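Local coordinates for protein glucosamine--fructose-6-phosphate aminotransferase [isomerizing] (Francisella tularensis subsp. tularensis, PDB 3TBF) that probably converts fructose 6-phosphate and glutamine into glucosamine 6-phosphate, represented here by its C-terminal part with two SIS domains, at residues Gly36-Asp41 with Thr178-Lys183; Ala31-Gly36 with Lys195-Leu200. One frame throughout, in Å; residues are numbered along the deposited sequence.

Contact 1 of 2, residues Gly36-Asp41 with Thr178-Lys183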
ATOM      1  N   GLY A  36     -25.879 -21.603 -17.196  1.00 42.26           N
ATOM      2  CA  GLY A  36     -25.908 -20.876 -15.917  1.00 41.17           C
ATOM      3  C   GLY A  36     -24.883 -21.295 -14.876  1.00 39.92           C
ATOM      4  O   GLY A  36     -24.990 -20.862 -13.761  1.00 38.67           O
ATOM      5  N   GLU A  37     -23.915 -22.138 -15.248  1.00 39.12           N
ATOM      6  CA  GLU A  37     -22.834 -22.552 -14.354  1.00 39.63           C
ATOM      7  C   GLU A  37     -21.510 -22.009 -14.853  1.00 38.13           C
ATOM      8  O   GLU A  37     -21.274 -21.933 -16.052  1.00 37.24           O
ATOM      9  CB  GLU A  37     -22.716 -24.072 -14.299  1.00 40.54           C
ATOM     10  CG  GLU A  37     -23.947 -24.772 -13.730  1.00 44.31           C
ATOM     11  CD  GLU A  37     -23.764 -26.293 -13.676  1.00 49.91           C
ATOM     12  OE1 GLU A  37     -22.911 -26.837 -14.427  1.00 52.36           O
ATOM     13  OE2 GLU A  37     -24.472 -26.949 -12.876  1.00 53.18           O
ATOM     14  N   ILE A  38     -20.647 -21.632 -13.932  1.00 37.23           N
ATOM     15  CA  ILE A  38     -19.322 -21.208 -14.326  1.00 37.28           C
ATOM     16  C   ILE A  38     -18.617 -22.384 -14.936  1.00 37.83           C
ATOM     17  O   ILE A  38     -18.631 -23.472 -14.372  1.00 36.40           O
ATOM     18  CB  ILE A  38     -18.498 -20.614 -13.180  1.00 36.81           C
ATOM     19  CG1 ILE A  38     -19.044 -19.228 -12.851  1.00 35.65           C
ATOM     20  CG2 ILE A  38     -17.093 -20.430 -13.616  1.00 36.33           C
ATOM     21  CD1 ILE A  38     -18.549 -18.654 -11.606  1.00 33.47           C
ATOM     22  N   SER A  39     -18.057 -22.143 -16.118  1.00 38.90           N
ATOM     23  CA  SER A  39     -17.513 -23.206 -16.926  1.00 41.39           C
ATOM     24  C   SER A  39     -16.064 -22.967 -17.333  1.00 42.64           C
ATOM     25  O   SER A  39     -15.692 -21.903 -17.826  1.00 41.74           O
ATOM     26  CB  SER A  39     -18.369 -23.413 -18.183  1.00 41.68           C
ATOM     27  OG  SER A  39     -17.849 -24.454 -19.003  1.00 42.39           O
ATOM     28  N   LEU A  40     -15.270 -24.009 -17.166  1.00 45.05           N
ATOM     29  CA  LEU A  40     -13.881 -23.998 -17.590  1.00 46.92           C
ATOM     30  C   LEU A  40     -13.790 -24.024 -19.134  1.00 48.48           C
ATOM     31  O   LEU A  40     -12.854 -23.465 -19.701  1.00 47.70           O
ATOM     32  CB  LEU A  40     -13.147 -25.191 -16.961  1.00 47.17           C
ATOM     33  CG  LEU A  40     -11.636 -25.068 -16.880  1.00 47.88           C
ATOM     34  CD1 LEU A  40     -11.287 -23.834 -16.050  1.00 46.94           C
ATOM     35  CD2 LEU A  40     -11.008 -26.355 -16.303  1.00 47.09           C
ATOM     36  N   ASP A  41     -14.782 -24.654 -19.785  1.00 50.53           N
ATOM     37  CA  ASP A  41     -14.884 -24.718 -21.268  1.00 52.07           C
ATOM     38  C   ASP A  41     -15.042 -23.373 -21.952  1.00 51.56           C
ATOM     39  O   ASP A  41     -14.799 -23.275 -23.140  1.00 52.26           O
ATOM     40  CB  ASP A  41     -16.068 -25.584 -21.708  1.00 52.89           C
ATOM     41  CG  ASP A  41     -15.940 -27.038 -21.244  1.00 56.67           C
ATOM     42  OD1 ASP A  41     -14.788 -27.490 -20.994  1.00 60.03           O
ATOM     43  OD2 ASP A  41     -16.998 -27.720 -21.123  1.00 59.36           O
ATOM     44  N   THR A 178     -11.667 -16.575  -9.411  1.00 15.60           N
ATOM     45  CA  THR A 178     -11.552 -17.200  -8.098  1.00 15.66           C
ATOM     46  C   THR A 178     -12.321 -18.491  -8.068  1.00 15.99           C
ATOM     47  O   THR A 178     -11.783 -19.485  -7.601  1.00 17.12           O
ATOM     48  CB  THR A 178     -12.058 -16.299  -6.981  1.00 15.33           C
ATOM     49  OG1 THR A 178     -11.189 -15.184  -6.877  1.00 16.46           O
ATOM     50  CG2 THR A 178     -12.051 -16.982  -5.667  1.00 14.83           C
ATOM     51  N   LEU A 179     -13.560 -18.503  -8.574  1.00 15.42           N
ATOM     52  CA  LEU A 179     -14.375 -19.726  -8.481  1.00 15.59           C
ATOM     53  C   LEU A 179     -13.889 -20.828  -9.446  1.00 16.29           C
ATOM     54  O   LEU A 179     -13.877 -22.018  -9.106  1.00 18.57           O
ATOM     55  CB  LEU A 179     -15.853 -19.426  -8.668  1.00 15.02           C
ATOM     56  CG  LEU A 179     -16.453 -18.420  -7.673  1.00 14.53           C
ATOM     57  CD1 LEU A 179     -17.911 -18.028  -8.045  1.00 13.68           C
ATOM     58  CD2 LEU A 179     -16.465 -18.936  -6.275  1.00 13.94           C
ATOM     59  N   VAL A 180     -13.452 -20.462 -10.626  1.00 15.56           N
ATOM     60  CA  VAL A 180     -12.829 -21.424 -11.510  1.00 16.39           C
ATOM     61  C   VAL A 180     -11.626 -22.127 -10.899  1.00 17.66           C
ATOM     62  O   VAL A 180     -11.504 -23.314 -10.965  1.00 17.37           O
ATOM     63  CB  VAL A 180     -12.368 -20.749 -12.812  1.00 17.33           C
ATOM     64  CG1 VAL A 180     -11.398 -21.697 -13.613  1.00 16.07           C
ATOM     65  CG2 VAL A 180     -13.632 -20.301 -13.675  1.00 13.84           C
ATOM     66  N   ILE A 181     -10.751 -21.366 -10.257  1.00 19.17           N
ATOM     67  CA  ILE A 181      -9.575 -21.912  -9.589  1.00 19.58           C
ATOM     68  C   ILE A 181      -9.993 -22.734  -8.401  1.00 20.14           C
ATOM     69  O   ILE A 181      -9.461 -23.804  -8.168  1.00 20.91           O
ATOM     70  CB  ILE A 181      -8.607 -20.779  -9.121  1.00 19.74           C
ATOM     71  CG1 ILE A 181      -8.095 -20.044 -10.332  1.00 23.01           C
ATOM     72  CG2 ILE A 181      -7.373 -21.347  -8.371  1.00 19.34           C
ATOM     73  CD1 ILE A 181      -7.437 -20.989 -11.402  1.00 26.54           C
ATOM     74  N   ALA A 182     -10.950 -22.227  -7.654  1.00 20.49           N
ATOM     75  CA  ALA A 182     -11.406 -22.912  -6.472  1.00 22.54           C
ATOM     76  C   ALA A 182     -11.878 -24.297  -6.823  1.00 24.48           C
ATOM     77  O   ALA A 182     -11.601 -25.255  -6.102  1.00 26.39           O
ATOM     78  CB  ALA A 182     -12.525 -22.158  -5.787  1.00 20.29           C
ATOM     79  N   LYS A 183     -12.620 -24.402  -7.910  1.00 26.37           N
ATOM     80  CA  LYS A 183     -13.209 -25.670  -8.304  1.00 27.82           C
ATOM     81  C   LYS A 183     -12.160 -26.654  -8.789  1.00 29.10           C
ATOM     82  O   LYS A 183     -12.167 -27.823  -8.449  1.00 30.67           O
ATOM     83  CB  LYS A 183     -14.180 -25.417  -9.439  1.00 28.26           C
ATOM     84  CG  LYS A 183     -14.783 -26.645 -10.065  1.00 28.83           C
ATOM     85  CD  LYS A 183     -16.006 -26.197 -10.776  1.00 31.73           C
ATOM     86  CE  LYS A 183     -16.537 -27.213 -11.778  1.00 34.85           C
ATOM     87  NZ  LYS A 183     -17.537 -28.108 -11.154  1.00 34.02           N
TER
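With CG1 beside the backbone N (chi1 -73°) and CD1 then extended (chi2 168°), I38 turns both of its branches to helix 165-184, where L179 and V180 receive one each. The long branch ends against L179: I38 CD1 lies 3.7 Å from L179 CD1, the two side chains crossing at about a right angle. The short branch goes to the neighbouring valine, I38 CG2 meeting V180 CG2 at 3.5 Å, which is tight for two methyls. V180 is thus shared, for its other methyl, CG1, faces L40. The L40 CD1 to V180 CG1 spacing of 3.2 Å is shorter than a normal carbon contact and doubtful in detail, although the methyls clearly adjoin. No hydrogen bond joins the two segments, and the contact is wholly apolar. E37 and K183 are both exposed; E37 OE1 and K183 NZ stand 6.4 Å apart without contact, and K183 NZ has a long, weak ion pair with D190 OD1. F43 and F51 also pack on V180, while T197 and L200 from helix 190-201 cover L179. The second strand of a two-stranded antiparallel hairpin, with the chain just after it, thus packs on helix 165-184 of an SIS-type alpha/beta domain.

Contact 2 of 2, residues Ala31-Gly36 with Lys195-Leu200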
ATOM      1  N   ALA A  31     -20.568 -14.242 -20.223  1.00 27.00           N
ATOM      2  CA  ALA A  31     -19.598 -14.788 -21.167  1.00 27.65           C
ATOM      3  C   ALA A  31     -18.814 -15.984 -20.611  1.00 28.70           C
ATOM      4  O   ALA A  31     -18.125 -16.680 -21.370  1.00 29.21           O
ATOM      5  CB  ALA A  31     -18.624 -13.688 -21.659  1.00 26.43           C
ATOM      6  N   SER A  32     -18.898 -16.232 -19.309  1.00 29.35           N
ATOM      7  CA  SER A  32     -18.178 -17.355 -18.726  1.00 30.54           C
ATOM      8  C   SER A  32     -19.083 -18.512 -18.324  1.00 31.69           C
ATOM      9  O   SER A  32     -18.620 -19.521 -17.815  1.00 32.06           O
ATOM     10  CB  SER A  32     -17.387 -16.863 -17.529  1.00 30.71           C
ATOM     11  OG  SER A  32     -18.273 -16.516 -16.473  1.00 31.19           O
ATOM     12  N   LEU A  33     -20.374 -18.355 -18.558  1.00 33.20           N
ATOM     13  CA  LEU A  33     -21.364 -19.355 -18.176  1.00 35.07           C
ATOM     14  C   LEU A  33     -21.603 -20.384 -19.288  1.00 37.02           C
ATOM     15  O   LEU A  33     -21.331 -20.136 -20.469  1.00 36.72           O
ATOM     16  CB  LEU A  33     -22.705 -18.686 -17.826  1.00 34.24           C
ATOM     17  CG  LEU A  33     -22.834 -17.844 -16.546  1.00 34.64           C
ATOM     18  CD1 LEU A  33     -24.337 -17.536 -16.237  1.00 33.06           C
ATOM     19  CD2 LEU A  33     -22.159 -18.478 -15.328  1.00 31.45           C
ATOM     20  N   ALA A  34     -22.107 -21.538 -18.874  1.00 39.12           N
ATOM     21  CA  ALA A  34     -22.637 -22.554 -19.768  1.00 40.44           C
ATOM     22  C   ALA A  34     -23.730 -23.230 -18.985  1.00 41.67           C
ATOM     23  O   ALA A  34     -23.457 -23.933 -17.997  1.00 41.85           O
ATOM     24  CB  ALA A  34     -21.559 -23.548 -20.151  1.00 40.75           C
ATOM     25  N   ASP A  35     -24.968 -22.988 -19.407  1.00 42.95           N
ATOM     26  CA  ASP A  35     -26.168 -23.490 -18.711  1.00 44.33           C
ATOM     27  C   ASP A  35     -26.304 -22.859 -17.313  1.00 43.28           C
ATOM     28  O   ASP A  35     -26.771 -23.501 -16.373  1.00 42.78           O
ATOM     29  CB  ASP A  35     -26.165 -25.036 -18.583  1.00 45.90           C
ATOM     30  CG  ASP A  35     -26.154 -25.765 -19.952  1.00 49.79           C
ATOM     31  OD1 ASP A  35     -26.953 -25.406 -20.861  1.00 52.50           O
ATOM     32  OD2 ASP A  35     -25.339 -26.721 -20.096  1.00 54.40           O
ATOM     33  N   GLY A  36     -25.879 -21.603 -17.196  1.00 42.26           N
ATOM     34  CA  GLY A  36     -25.908 -20.876 -15.917  1.00 41.17           C
ATOM     35  C   GLY A  36     -24.883 -21.295 -14.876  1.00 39.92           C
ATOM     36  O   GLY A  36     -24.990 -20.862 -13.761  1.00 38.67           O
ATOM     37  N   LYS A 195     -23.550 -21.660  -4.896  1.00 22.56           N
ATOM     38  CA  LYS A 195     -24.088 -20.601  -4.050  1.00 23.24           C
ATOM     39  C   LYS A 195     -23.397 -19.260  -4.355  1.00 22.58           C
ATOM     40  O   LYS A 195     -24.042 -18.202  -4.466  1.00 22.35           O
ATOM     41  CB  LYS A 195     -23.885 -21.010  -2.593  1.00 24.51           C
ATOM     42  CG  LYS A 195     -24.006 -19.932  -1.570  1.00 27.71           C
ATOM     43  CD  LYS A 195     -23.929 -20.571  -0.209  1.00 36.05           C
ATOM     44  CE  LYS A 195     -23.067 -19.786   0.775  1.00 41.09           C
ATOM     45  NZ  LYS A 195     -23.659 -18.418   0.997  1.00 46.33           N
ATOM     46  N   TYR A 196     -22.082 -19.306  -4.509  1.00 21.74           N
ATOM     47  CA  TYR A 196     -21.342 -18.097  -4.846  1.00 21.14           C
ATOM     48  C   TYR A 196     -21.546 -17.653  -6.305  1.00 20.62           C
ATOM     49  O   TYR A 196     -21.568 -16.460  -6.573  1.00 19.30           O
ATOM     50  CB  TYR A 196     -19.872 -18.281  -4.521  1.00 21.88           C
ATOM     51  CG  TYR A 196     -19.653 -18.654  -3.085  1.00 21.98           C
ATOM     52  CD1 TYR A 196     -20.236 -17.910  -2.065  1.00 25.49           C
ATOM     53  CD2 TYR A 196     -18.898 -19.752  -2.737  1.00 21.48           C
ATOM     54  CE1 TYR A 196     -20.053 -18.236  -0.759  1.00 25.07           C
ATOM     55  CE2 TYR A 196     -18.728 -20.101  -1.406  1.00 21.12           C
ATOM     56  CZ  TYR A 196     -19.302 -19.327  -0.437  1.00 23.36           C
ATOM     57  OH  TYR A 196     -19.176 -19.632   0.889  1.00 26.49           O
ATOM     58  N   THR A 197     -21.758 -18.599  -7.220  1.00 20.39           N
ATOM     59  CA  THR A 197     -22.133 -18.237  -8.562  1.00 21.17           C
ATOM     60  C   THR A 197     -23.468 -17.462  -8.552  1.00 21.57           C
ATOM     61  O   THR A 197     -23.594 -16.461  -9.261  1.00 21.25           O
ATOM     62  CB  THR A 197     -22.243 -19.450  -9.486  1.00 21.40           C
ATOM     63  OG1 THR A 197     -21.027 -20.190  -9.459  1.00 23.66           O
ATOM     64  CG2 THR A 197     -22.441 -19.015 -10.920  1.00 21.26           C
ATOM     65  N   GLU A 198     -24.442 -17.907  -7.757  1.00 22.30           N
ATOM     66  CA  GLU A 198     -25.726 -17.198  -7.649  1.00 23.25           C
ATOM     67  C   GLU A 198     -25.544 -15.826  -7.063  1.00 22.54           C
ATOM     68  O   GLU A 198     -26.223 -14.905  -7.444  1.00 22.42           O
ATOM     69  CB  GLU A 198     -26.795 -17.967  -6.830  1.00 24.32           C
ATOM     70  CG  GLU A 198     -27.322 -19.233  -7.565  1.00 30.98           C
ATOM     71  CD  GLU A 198     -28.009 -18.960  -8.984  1.00 39.13           C
ATOM     72  OE1 GLU A 198     -29.101 -18.308  -9.010  1.00 46.09           O
ATOM     73  OE2 GLU A 198     -27.489 -19.422 -10.057  1.00 37.39           O
ATOM     74  N   GLU A 199     -24.626 -15.683  -6.122  1.00 22.24           N
ATOM     75  CA  GLU A 199     -24.349 -14.389  -5.586  1.00 22.01           C
ATOM     76  C   GLU A 199     -23.794 -13.427  -6.665  1.00 20.73           C
ATOM     77  O   GLU A 199     -24.128 -12.254  -6.666  1.00 19.78           O
ATOM     78  CB  GLU A 199     -23.389 -14.527  -4.392  1.00 22.62           C
ATOM     79  CG  GLU A 199     -22.794 -13.224  -3.933  1.00 24.43           C
ATOM     80  CD  GLU A 199     -21.948 -13.333  -2.623  1.00 29.81           C
ATOM     81  OE1 GLU A 199     -21.693 -14.460  -2.084  1.00 25.79           O
ATOM     82  OE2 GLU A 199     -21.526 -12.243  -2.166  1.00 31.64           O
ATOM     83  N   LEU A 200     -22.937 -13.912  -7.555  1.00 20.46           N
ATOM     84  CA  LEU A 200     -22.428 -13.081  -8.645  1.00 20.04           C
ATOM     85  C   LEU A 200     -23.598 -12.687  -9.539  1.00 20.05           C
ATOM     86  O   LEU A 200     -23.711 -11.539  -9.921  1.00 19.74           O
ATOM     87  CB  LEU A 200     -21.347 -13.792  -9.470  1.00 19.16           C
ATOM     88  CG  LEU A 200     -20.018 -14.104  -8.771  1.00 21.03           C
ATOM     89  CD1 LEU A 200     -18.922 -14.676  -9.746  1.00 17.55           C
ATOM     90  CD2 LEU A 200     -19.445 -12.902  -7.956  1.00 16.85           C
TER
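This is a light, mainly apolar and partly buried touch between the beta-hairpin 33-38 and helix 190-201: L33 and G36, from strand 33-34 and the turn after it, approach T197 on the helix. Only 72 Å² is buried, and the closest pair of alpha carbons, those of G36 and T197, is 8.7 Å apart. Everything converges on one methyl. T197 OG1 lies beside its own backbone N (chi1 -55°), which places the hydroxyl on the carbonyl O of I193 one helical turn earlier and leaves CG2 to meet the hairpin. L33 reaches it with a single branch, L33 CD2 standing 4.4 Å from T197 CG2. The second approach comes from backbone: G36 O is 4.2 Å from T197 CG2, a contact and not a hydrogen bond. That carbonyl has its polar partner in K201, whose NZ is hydrogen-bonded to G36 O and also forms a salt bridge with E198 OE2. One lysine at the end of the helix therefore joins the hairpin turn to an acidic side chain of the helix, a polar link beside the methyl contacts. D35 and G36 both have positive phi, with values close to those of a type I' turn, and G36 suits such a conformation. I38 of strand 37-38 packs on both L33 and T197 and so fills in beside this sparse contact. On other faces of helix 190-201, Y196 meets Y79 of helix 63-80 edge-to-face, E199 OE2 accepts hydrogen bonds from F334 N and S335 N, and L200 packs on A175 and I176. The segment thus runs between the small hairpin, helix 165-184 and the start of helix 335-355.

The two contacts share G36 and use the two strands of one hairpin, strand 33-34 serving contact 2 and strand 37-38 contact 1. Their centres are 8 Å apart, and the distance from contact centre to chain centre is about 20 Å for contact 1 and 19 Å for contact 2. A probable hydrogen bond from S39 N to S32 O, 3.2 Å long, joins the arms beyond the strand ends. The helices they reach, 165-184 and 190-201, are consecutive in the chain, and I38 spans both: besides its partners in contact 1, its CD1 comes within 3.6 Å of T197 OG1. In both contacts the hairpin 33-38 lies against this helix pair.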